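Local coordinates for putative transcription protein (Pseudomonas aeruginosa PAO1, PDB 4GCV), which probably binds DNA as a dimeric HxlR-type helix-turn-helix transcriptional regulator, with a proposed role in sensing oxidative stress, at residues I28-D31 and A32-L36; R38-E41 and F42-L46; Q107-S110 and V111-V114. The protein carries 2 engineered substitutions. All blocks are in the same frame, centred on the assembly; numbering follows the deposited sequence.

Contact 1: residues I28-D31 and A32-L36; sequences IMRD and ALQGL
R30 and Q34 meet one helical turn apart, the Q34 amide standing steeply over one face of the R30 guanidinium, near its rim. Q34 CD stands 3.3 Å above that plane, and the two flat groups are turned 70° against each other. The tilted amide rests there as a packing contact, not a parallel stack, and the strongest polar partner of R30 lies outside: NE donates to V142 O of the second subunit. An extended R30 chain, with CG opposite the backbone N (chi1 -171°), carries the charged end alongside the next turn, where Q34 meets it. A long salt bridge of 3.8 Å joins R30 NH1 to D31 OD1. On the next flank D31 and L36 run side by side, L36 CD2 resting 3.7 Å from D31 CG, while D31 OD2 makes a weak hydrogen bond to S45 OG.

Beneath these side chains the backbone closes helix 23-33. A32 N binds I28 O at 2.8 Å and L33 N binds M29 O at 2.7 Å, both in regular helical fashion. Beyond them the pattern changes: L36 N reaches back to D31 O at 3.0 Å and G35 N to A32 O at 3.1 Å. With the positive phi of G35 (108°), this pair of bonds forms a Schellman motif, which ends the helix and turns the chain toward helix 39-46 of the helix-turn-helix domain.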
loop_
_atom_site.group_PDB
_atom_site.type_symbol
_atom_site.label_atom_id
_atom_site.label_comp_id
_atom_site.label_asym_id
_atom_site.label_seq_id
_atom_site.Cartn_x
_atom_site.Cartn_y
_atom_site.Cartn_z
ATOM N N ILE B 28 10.284 8.671 -3.380
ATOM C CA ILE B 28 11.386 8.098 -4.143
ATOM C C ILE B 28 10.904 7.177 -5.271
ATOM O O ILE B 28 11.328 7.321 -6.434
ATOM C CB ILE B 28 12.374 7.352 -3.204
ATOM C CG1 ILE B 28 12.963 8.313 -2.171
ATOM C CG2 ILE B 28 13.486 6.688 -3.984
ATOM C CD1 ILE B 28 13.521 7.576 -0.931
HETATM N N MSE B 29 9.987 6.264 -4.970
HETATM C CA MSE B 29 9.457 5.408 -6.036
HETATM C C MSE B 29 8.864 6.229 -7.176
HETATM O O MSE B 29 9.159 5.981 -8.368
HETATM C CB MSE B 29 8.460 4.401 -5.485
HETATM C CG MSE B 29 9.088 3.345 -4.621
HETATM SE SE MSE B 29 10.509 2.378 -5.696
HETATM C CE MSE B 29 9.223 1.278 -6.664
ATOM N N ARG B 30 8.059 7.237 -6.835
ATOM C CA ARG B 30 7.522 8.132 -7.838
ATOM C C ARG B 30 8.596 8.732 -8.749
ATOM O O ARG B 30 8.478 8.694 -9.978
ATOM C CB ARG B 30 6.743 9.256 -7.153
ATOM C CG ARG B 30 5.984 10.109 -8.085
ATOM C CD ARG B 30 5.278 11.280 -7.344
ATOM N NE ARG B 30 4.764 12.213 -8.336
ATOM C CZ ARG B 30 5.511 13.131 -8.941
ATOM N NH1 ARG B 30 6.802 13.244 -8.626
ATOM N NH2 ARG B 30 4.979 13.934 -9.868
ATOM N N ASP B 31 9.642 9.286 -8.150
ATOM C CA ASP B 31 10.722 9.877 -8.945
ATOM C C ASP B 31 11.466 8.828 -9.746
ATOM O O ASP B 31 11.899 9.117 -10.863
ATOM C CB ASP B 31 11.755 10.552 -8.030
ATOM C CG ASP B 31 11.336 11.911 -7.541
ATOM O OD1 ASP B 31 10.545 12.596 -8.237
ATOM O OD2 ASP B 31 11.838 12.314 -6.446
ATOM N N ALA B 32 11.708 7.652 -9.163
ATOM C CA ALA B 32 12.343 6.566 -9.935
ATOM C C ALA B 32 11.467 6.166 -11.132
ATOM O O ALA B 32 11.941 5.977 -12.215
ATOM C CB ALA B 32 12.631 5.381 -9.044
ATOM N N LEU B 33 10.169 6.051 -10.920
ATOM C CA LEU B 33 9.276 5.682 -12.026
ATOM C C LEU B 33 9.240 6.773 -13.081
ATOM O O LEU B 33 9.050 6.465 -14.235
ATOM C CB LEU B 33 7.866 5.403 -11.515
ATOM C CG LEU B 33 7.959 4.117 -10.693
ATOM C CD1 LEU B 33 6.794 4.048 -9.748
ATOM C CD2 LEU B 33 8.024 2.876 -11.620
ATOM N N GLN B 34 9.471 8.038 -12.699
ATOM C CA GLN B 34 9.528 9.130 -13.678
ATOM C C GLN B 34 10.897 9.287 -14.371
ATOM O O GLN B 34 11.107 10.252 -15.120
ATOM C CB GLN B 34 9.185 10.452 -13.007
ATOM C CG GLN B 34 7.710 10.654 -12.661
ATOM C CD GLN B 34 7.458 12.021 -11.965
ATOM O OE1 GLN B 34 8.409 12.745 -11.581
ATOM N NE2 GLN B 34 6.179 12.374 -11.802
ATOM N N GLY B 35 11.843 8.400 -14.098
ATOM C CA GLY B 35 13.141 8.486 -14.767
ATOM C C GLY B 35 14.366 8.945 -13.969
ATOM O O GLY B 35 15.486 8.861 -14.462
ATOM N N LEU B 36 14.184 9.400 -12.734
ATOM C CA LEU B 36 15.347 9.753 -11.893
ATOM C C LEU B 36 16.177 8.510 -11.523
ATOM O O LEU B 36 15.601 7.479 -11.243
ATOM C CB LEU B 36 14.858 10.465 -10.643
ATOM C CG LEU B 36 15.008 11.978 -10.743
ATOM C CD1 LEU B 36 14.718 12.517 -12.150
ATOM C CD2 LEU B 36 14.213 12.754 -9.645
#

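Contact 2: residues R38-E41 and F42-L46; sequences RFDE and FSRSL
D40 and R44 lie alongside each other on the outer surface of helix 39-46, pointing the same way, with carboxylate and guanidinium planes 32° apart. The groups are layered: D40 CB sits over one face of the guanidinium, and D40 OD2 stays 3.6 Å from R44 NH2, well out of its plane. This long salt bridge is an attraction of charges, with no N-H aimed at the oxygen. R44 comes back over D40 because its chain bends at chi2 (-86°), which also brings R44 CG close to the D40 carbonyl. A second, weak ion pair links D40 to R77.

F42 faces inward, and its ring leans on the start of the helix. F42 CD2 is 3.4 Å from R38 O, met obliquely, while F39 CA borders the ring near its plane. The same R38 O accepts F42 N at 3.1 Å, so one carbonyl holds the backbone and touches the ring of F42. Farther in, the ring packs against I28, D31, L36 and L53.

E41 turns back to the helix start, where R38 is the N-cap. Its extended chain presents E41 OE1 to R38 N at 2.9 Å in an almost straight bond (174°), using the lone pair away from the other oxygen; R37 N binds the same atom. E41 CD lies over the centre of the R38 guanidinium, 3.8 Å above it. Farther along, S43 OG makes a hydrogen bond to I48 O, in the link toward helix 50-62. The bond from the N-cap N-H to the side chain three residues on is one half of a capping box, here opening what is probably the first helix of the helix-turn-helix, packed against helix 50-62.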
loop_
_atom_site.group_PDB
_atom_site.type_symbol
_atom_site.label_atom_id
_atom_site.label_comp_id
_atom_site.label_asym_id
_atom_site.label_seq_id
_atom_site.Cartn_x
_atom_site.Cartn_y
_atom_site.Cartn_z
ATOM N N ARG B 38 20.126 8.763 -10.397
ATOM C CA ARG B 38 21.368 8.975 -9.647
ATOM C C ARG B 38 21.121 9.549 -8.264
ATOM O O ARG B 38 20.213 10.343 -8.076
ATOM C CB ARG B 38 22.296 9.865 -10.436
ATOM C CG ARG B 38 22.968 9.070 -11.556
ATOM C CD ARG B 38 22.900 9.793 -12.893
ATOM N NE ARG B 38 23.087 11.242 -12.790
ATOM C CZ ARG B 38 22.649 12.124 -13.696
ATOM N NH1 ARG B 38 21.978 11.703 -14.777
ATOM N NH2 ARG B 38 22.865 13.430 -13.519
ATOM N N PHE B 39 21.923 9.123 -7.301
ATOM C CA PHE B 39 21.761 9.506 -5.940
ATOM C C PHE B 39 21.538 11.015 -5.816
ATOM O O PHE B 39 20.611 11.443 -5.107
ATOM C CB PHE B 39 22.979 9.101 -5.133
ATOM C CG PHE B 39 22.805 9.272 -3.640
ATOM C CD1 PHE B 39 23.180 10.468 -3.010
ATOM C CD2 PHE B 39 22.326 8.222 -2.862
ATOM C CE1 PHE B 39 23.046 10.615 -1.638
ATOM C CE2 PHE B 39 22.196 8.359 -1.477
ATOM C CZ PHE B 39 22.549 9.548 -0.867
ATOM N N ASP B 40 22.363 11.816 -6.505
ATOM C CA ASP B 40 22.223 13.264 -6.400
ATOM C C ASP B 40 20.924 13.840 -6.966
ATOM O O ASP B 40 20.396 14.811 -6.409
ATOM C CB ASP B 40 23.449 14.011 -6.927
ATOM C CG ASP B 40 24.573 14.088 -5.884
ATOM O OD1 ASP B 40 24.355 13.681 -4.714
ATOM O OD2 ASP B 40 25.683 14.527 -6.238
ATOM N N GLU B 41 20.414 13.243 -8.050
ATOM C CA GLU B 41 19.077 13.564 -8.562
ATOM C C GLU B 41 18.090 13.370 -7.449
ATOM O O GLU B 41 17.340 14.265 -7.136
ATOM C CB GLU B 41 18.683 12.677 -9.756
ATOM C CG GLU B 41 19.435 12.995 -11.039
ATOM C CD GLU B 41 19.076 12.071 -12.209
ATOM O OE1 GLU B 41 19.060 10.809 -12.071
ATOM O OE2 GLU B 41 18.821 12.648 -13.292
ATOM N N PHE B 42 18.082 12.210 -6.816
ATOM C CA PHE B 42 17.122 12.043 -5.738
ATOM C C PHE B 42 17.316 13.087 -4.626
ATOM O O PHE B 42 16.355 13.622 -4.110
ATOM C CB PHE B 42 17.147 10.633 -5.174
ATOM C CG PHE B 42 16.660 9.579 -6.132
ATOM C CD1 PHE B 42 15.295 9.390 -6.347
ATOM C CD2 PHE B 42 17.560 8.719 -6.776
ATOM C CE1 PHE B 42 14.848 8.372 -7.234
ATOM C CE2 PHE B 42 17.107 7.702 -7.644
ATOM C CZ PHE B 42 15.768 7.539 -7.881
ATOM N N SER B 43 18.561 13.387 -4.286
ATOM C CA SER B 43 18.827 14.212 -3.140
ATOM C C SER B 43 18.297 15.595 -3.386
ATOM O O SER B 43 17.622 16.115 -2.530
ATOM C CB SER B 43 20.328 14.264 -2.786
ATOM O OG SER B 43 20.508 14.640 -1.407
ATOM N N ARG B 44 18.595 16.164 -4.563
ATOM C CA ARG B 44 18.286 17.543 -4.866
ATOM C C ARG B 44 16.788 17.679 -5.047
ATOM O O ARG B 44 16.164 18.614 -4.543
ATOM C CB ARG B 44 18.967 18.046 -6.153
ATOM C CG ARG B 44 20.425 17.736 -6.352
ATOM C CD ARG B 44 21.317 18.731 -5.715
ATOM N NE ARG B 44 22.700 18.666 -6.204
ATOM C CZ ARG B 44 23.707 18.056 -5.579
ATOM N NH1 ARG B 44 23.493 17.408 -4.427
ATOM N NH2 ARG B 44 24.932 18.084 -6.109
ATOM N N SER B 45 16.209 16.748 -5.771
ATOM C CA SER B 45 14.800 16.849 -6.096
ATOM C C SER B 45 13.898 16.681 -4.877
ATOM O O SER B 45 12.950 17.456 -4.687
ATOM C CB SER B 45 14.434 15.868 -7.201
ATOM O OG SER B 45 13.121 15.415 -6.931
ATOM N N LEU B 46 14.219 15.715 -4.024
ATOM C CA LEU B 46 13.426 15.440 -2.819
ATOM C C LEU B 46 13.821 16.240 -1.556
ATOM O O LEU B 46 13.180 16.176 -0.491
ATOM C CB LEU B 46 13.480 13.940 -2.558
ATOM C CG LEU B 46 12.343 13.017 -3.059
ATOM C CD1 LEU B 46 11.395 13.578 -4.189
ATOM C CD2 LEU B 46 12.877 11.690 -3.373
#

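Contact 3: residues Q107-S110 and V111-V114; sequences QGQS and VQLV. Engineered in segment 107-110: Q107 (natural residue Glu).
Q109 and Q112 cross at about a right angle where the loop after helix 84-101 becomes strand 111-115. Their stems form the close side of this turn: Q109 CB lies 4.1 Å from Q112 CG, and the terminal amides come together with their planes 88° apart. Each glutamine has its CG beside the backbone N and then runs out extended, which is how two side chains three residues apart reach the same spot. Both are buried. Q109 also rests on N101, and Q112 on Q106.

Around S110 the contact is between neighbours in the chain. V111 CG2 comes within 3.4 Å of S110 C, since with CG1 opposite the backbone N (chi1 -178°) the other methyl is left next to that N and the preceding carbonyl. The S110 side chain leaves the turn on a different side from the two glutamines; its OG makes a weak hydrogen bond to A147 O of the second subunit, and its side chain touches C11.

The looser part is the approach to the turn. Q107, an engineered residue, and G108 are exposed and make no contact with 111-114. G108 takes a positive phi of 85°, and Q107 packs on P146 of the second subunit.

From the turn the chain passes straight into the sheet. V111 O accepts a hydrogen bond from N101 ND2 of helix 84-101, while L113 pairs through its backbone with V122 and lays its side chain on M94, V97 and F125. Q112, L113 and V114 pair antiparallel with a strand of the second subunit, so the sheet runs on across the dimer interface; within this chain strand 111-115 lies against helix 84-101 and beside strand 122-129.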
loop_
_atom_site.group_PDB
_atom_site.type_symbol
_atom_site.label_atom_id
_atom_site.label_comp_id
_atom_site.label_asym_id
_atom_site.label_seq_id
_atom_site.Cartn_x
_atom_site.Cartn_y
_atom_site.Cartn_z
ATOM N N GLN B 107 -9.751 21.011 -2.440
ATOM C CA GLN B 107 -9.081 22.301 -2.229
ATOM C C GLN B 107 -8.358 22.036 -0.945
ATOM O O GLN B 107 -8.762 21.164 -0.213
ATOM C CB GLN B 107 -10.106 23.440 -2.036
ATOM C CG GLN B 107 -10.395 24.275 -3.310
ATOM C CD GLN B 107 -9.093 24.665 -4.108
ATOM O OE1 GLN B 107 -8.352 25.608 -3.738
ATOM N NE2 GLN B 107 -8.830 23.929 -5.205
ATOM N N GLY B 108 -7.257 22.661 -0.618
ATOM C CA GLY B 108 -6.656 22.111 0.628
ATOM C C GLY B 108 -5.722 20.893 0.558
ATOM O O GLY B 108 -4.864 20.734 1.419
ATOM N N GLN B 109 -5.843 20.020 -0.431
ATOM C CA GLN B 109 -4.964 18.871 -0.423
ATOM C C GLN B 109 -3.602 19.267 -0.973
ATOM O O GLN B 109 -3.525 20.011 -1.949
ATOM C CB GLN B 109 -5.543 17.732 -1.242
ATOM C CG GLN B 109 -6.598 17.002 -0.556
ATOM C CD GLN B 109 -7.371 16.095 -1.477
ATOM O OE1 GLN B 109 -8.193 15.297 -1.014
ATOM N NE2 GLN B 109 -7.150 16.230 -2.781
ATOM N N SER B 110 -2.542 18.784 -0.340
ATOM C CA SER B 110 -1.185 19.066 -0.810
ATOM C C SER B 110 -0.750 18.059 -1.856
ATOM O O SER B 110 0.099 18.350 -2.696
ATOM C CB SER B 110 -0.196 19.120 0.376
ATOM O OG SER B 110 -0.293 20.398 1.065
ATOM N N VAL B 111 -1.336 16.854 -1.800
ATOM C CA VAL B 111 -0.985 15.779 -2.746
ATOM C C VAL B 111 -2.271 15.174 -3.314
ATOM O O VAL B 111 -3.214 14.915 -2.582
ATOM C CB VAL B 111 -0.139 14.676 -2.050
ATOM C CG1 VAL B 111 0.259 13.612 -3.002
ATOM C CG2 VAL B 111 1.125 15.274 -1.404
ATOM N N GLN B 112 -2.306 14.928 -4.622
ATOM C CA GLN B 112 -3.518 14.424 -5.252
ATOM C C GLN B 112 -3.232 13.330 -6.263
ATOM O O GLN B 112 -2.271 13.408 -7.051
ATOM C CB GLN B 112 -4.220 15.543 -5.993
ATOM C CG GLN B 112 -4.784 16.578 -5.110
ATOM C CD GLN B 112 -5.580 17.607 -5.862
ATOM O OE1 GLN B 112 -5.274 17.933 -7.018
ATOM N NE2 GLN B 112 -6.600 18.156 -5.206
ATOM N N LEU B 113 -4.112 12.336 -6.254
ATOM C CA LEU B 113 -4.204 11.366 -7.319
ATOM C C LEU B 113 -5.162 11.951 -8.352
ATOM O O LEU B 113 -6.340 12.197 -8.020
ATOM C CB LEU B 113 -4.700 10.043 -6.706
ATOM C CG LEU B 113 -4.852 8.755 -7.512
ATOM C CD1 LEU B 113 -3.491 8.302 -8.077
ATOM C CD2 LEU B 113 -5.513 7.652 -6.657
ATOM N N VAL B 114 -4.650 12.227 -9.571
ATOM C CA VAL B 114 -5.439 12.766 -10.686
ATOM C C VAL B 114 -5.353 11.961 -11.987
ATOM O O VAL B 114 -4.501 11.085 -12.142
ATOM C CB VAL B 114 -5.074 14.235 -11.054
ATOM C CG1 VAL B 114 -5.220 15.177 -9.857
ATOM C CG2 VAL B 114 -3.692 14.353 -11.639
#

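The three contacts follow one another along the chain, each a local closure, and none nests in or crosses another. Contact 1 ends helix 23-33, and a short connection through R37 leads at once to contact 2, which starts helix 39-46. These two touch: I28 CG1 lies 3.6 Å from L46 CD2 between the two helices, and the F42 ring also meets the connecting turn, F42 CZ 3.4 Å from L36 O. Contact 3 comes much later, after helix 84-101, where a loop enters strand 111-115. Its centre is about 19 Å from that of contact 1 and about 23 Å from that of contact 2. All three reach the second subunit.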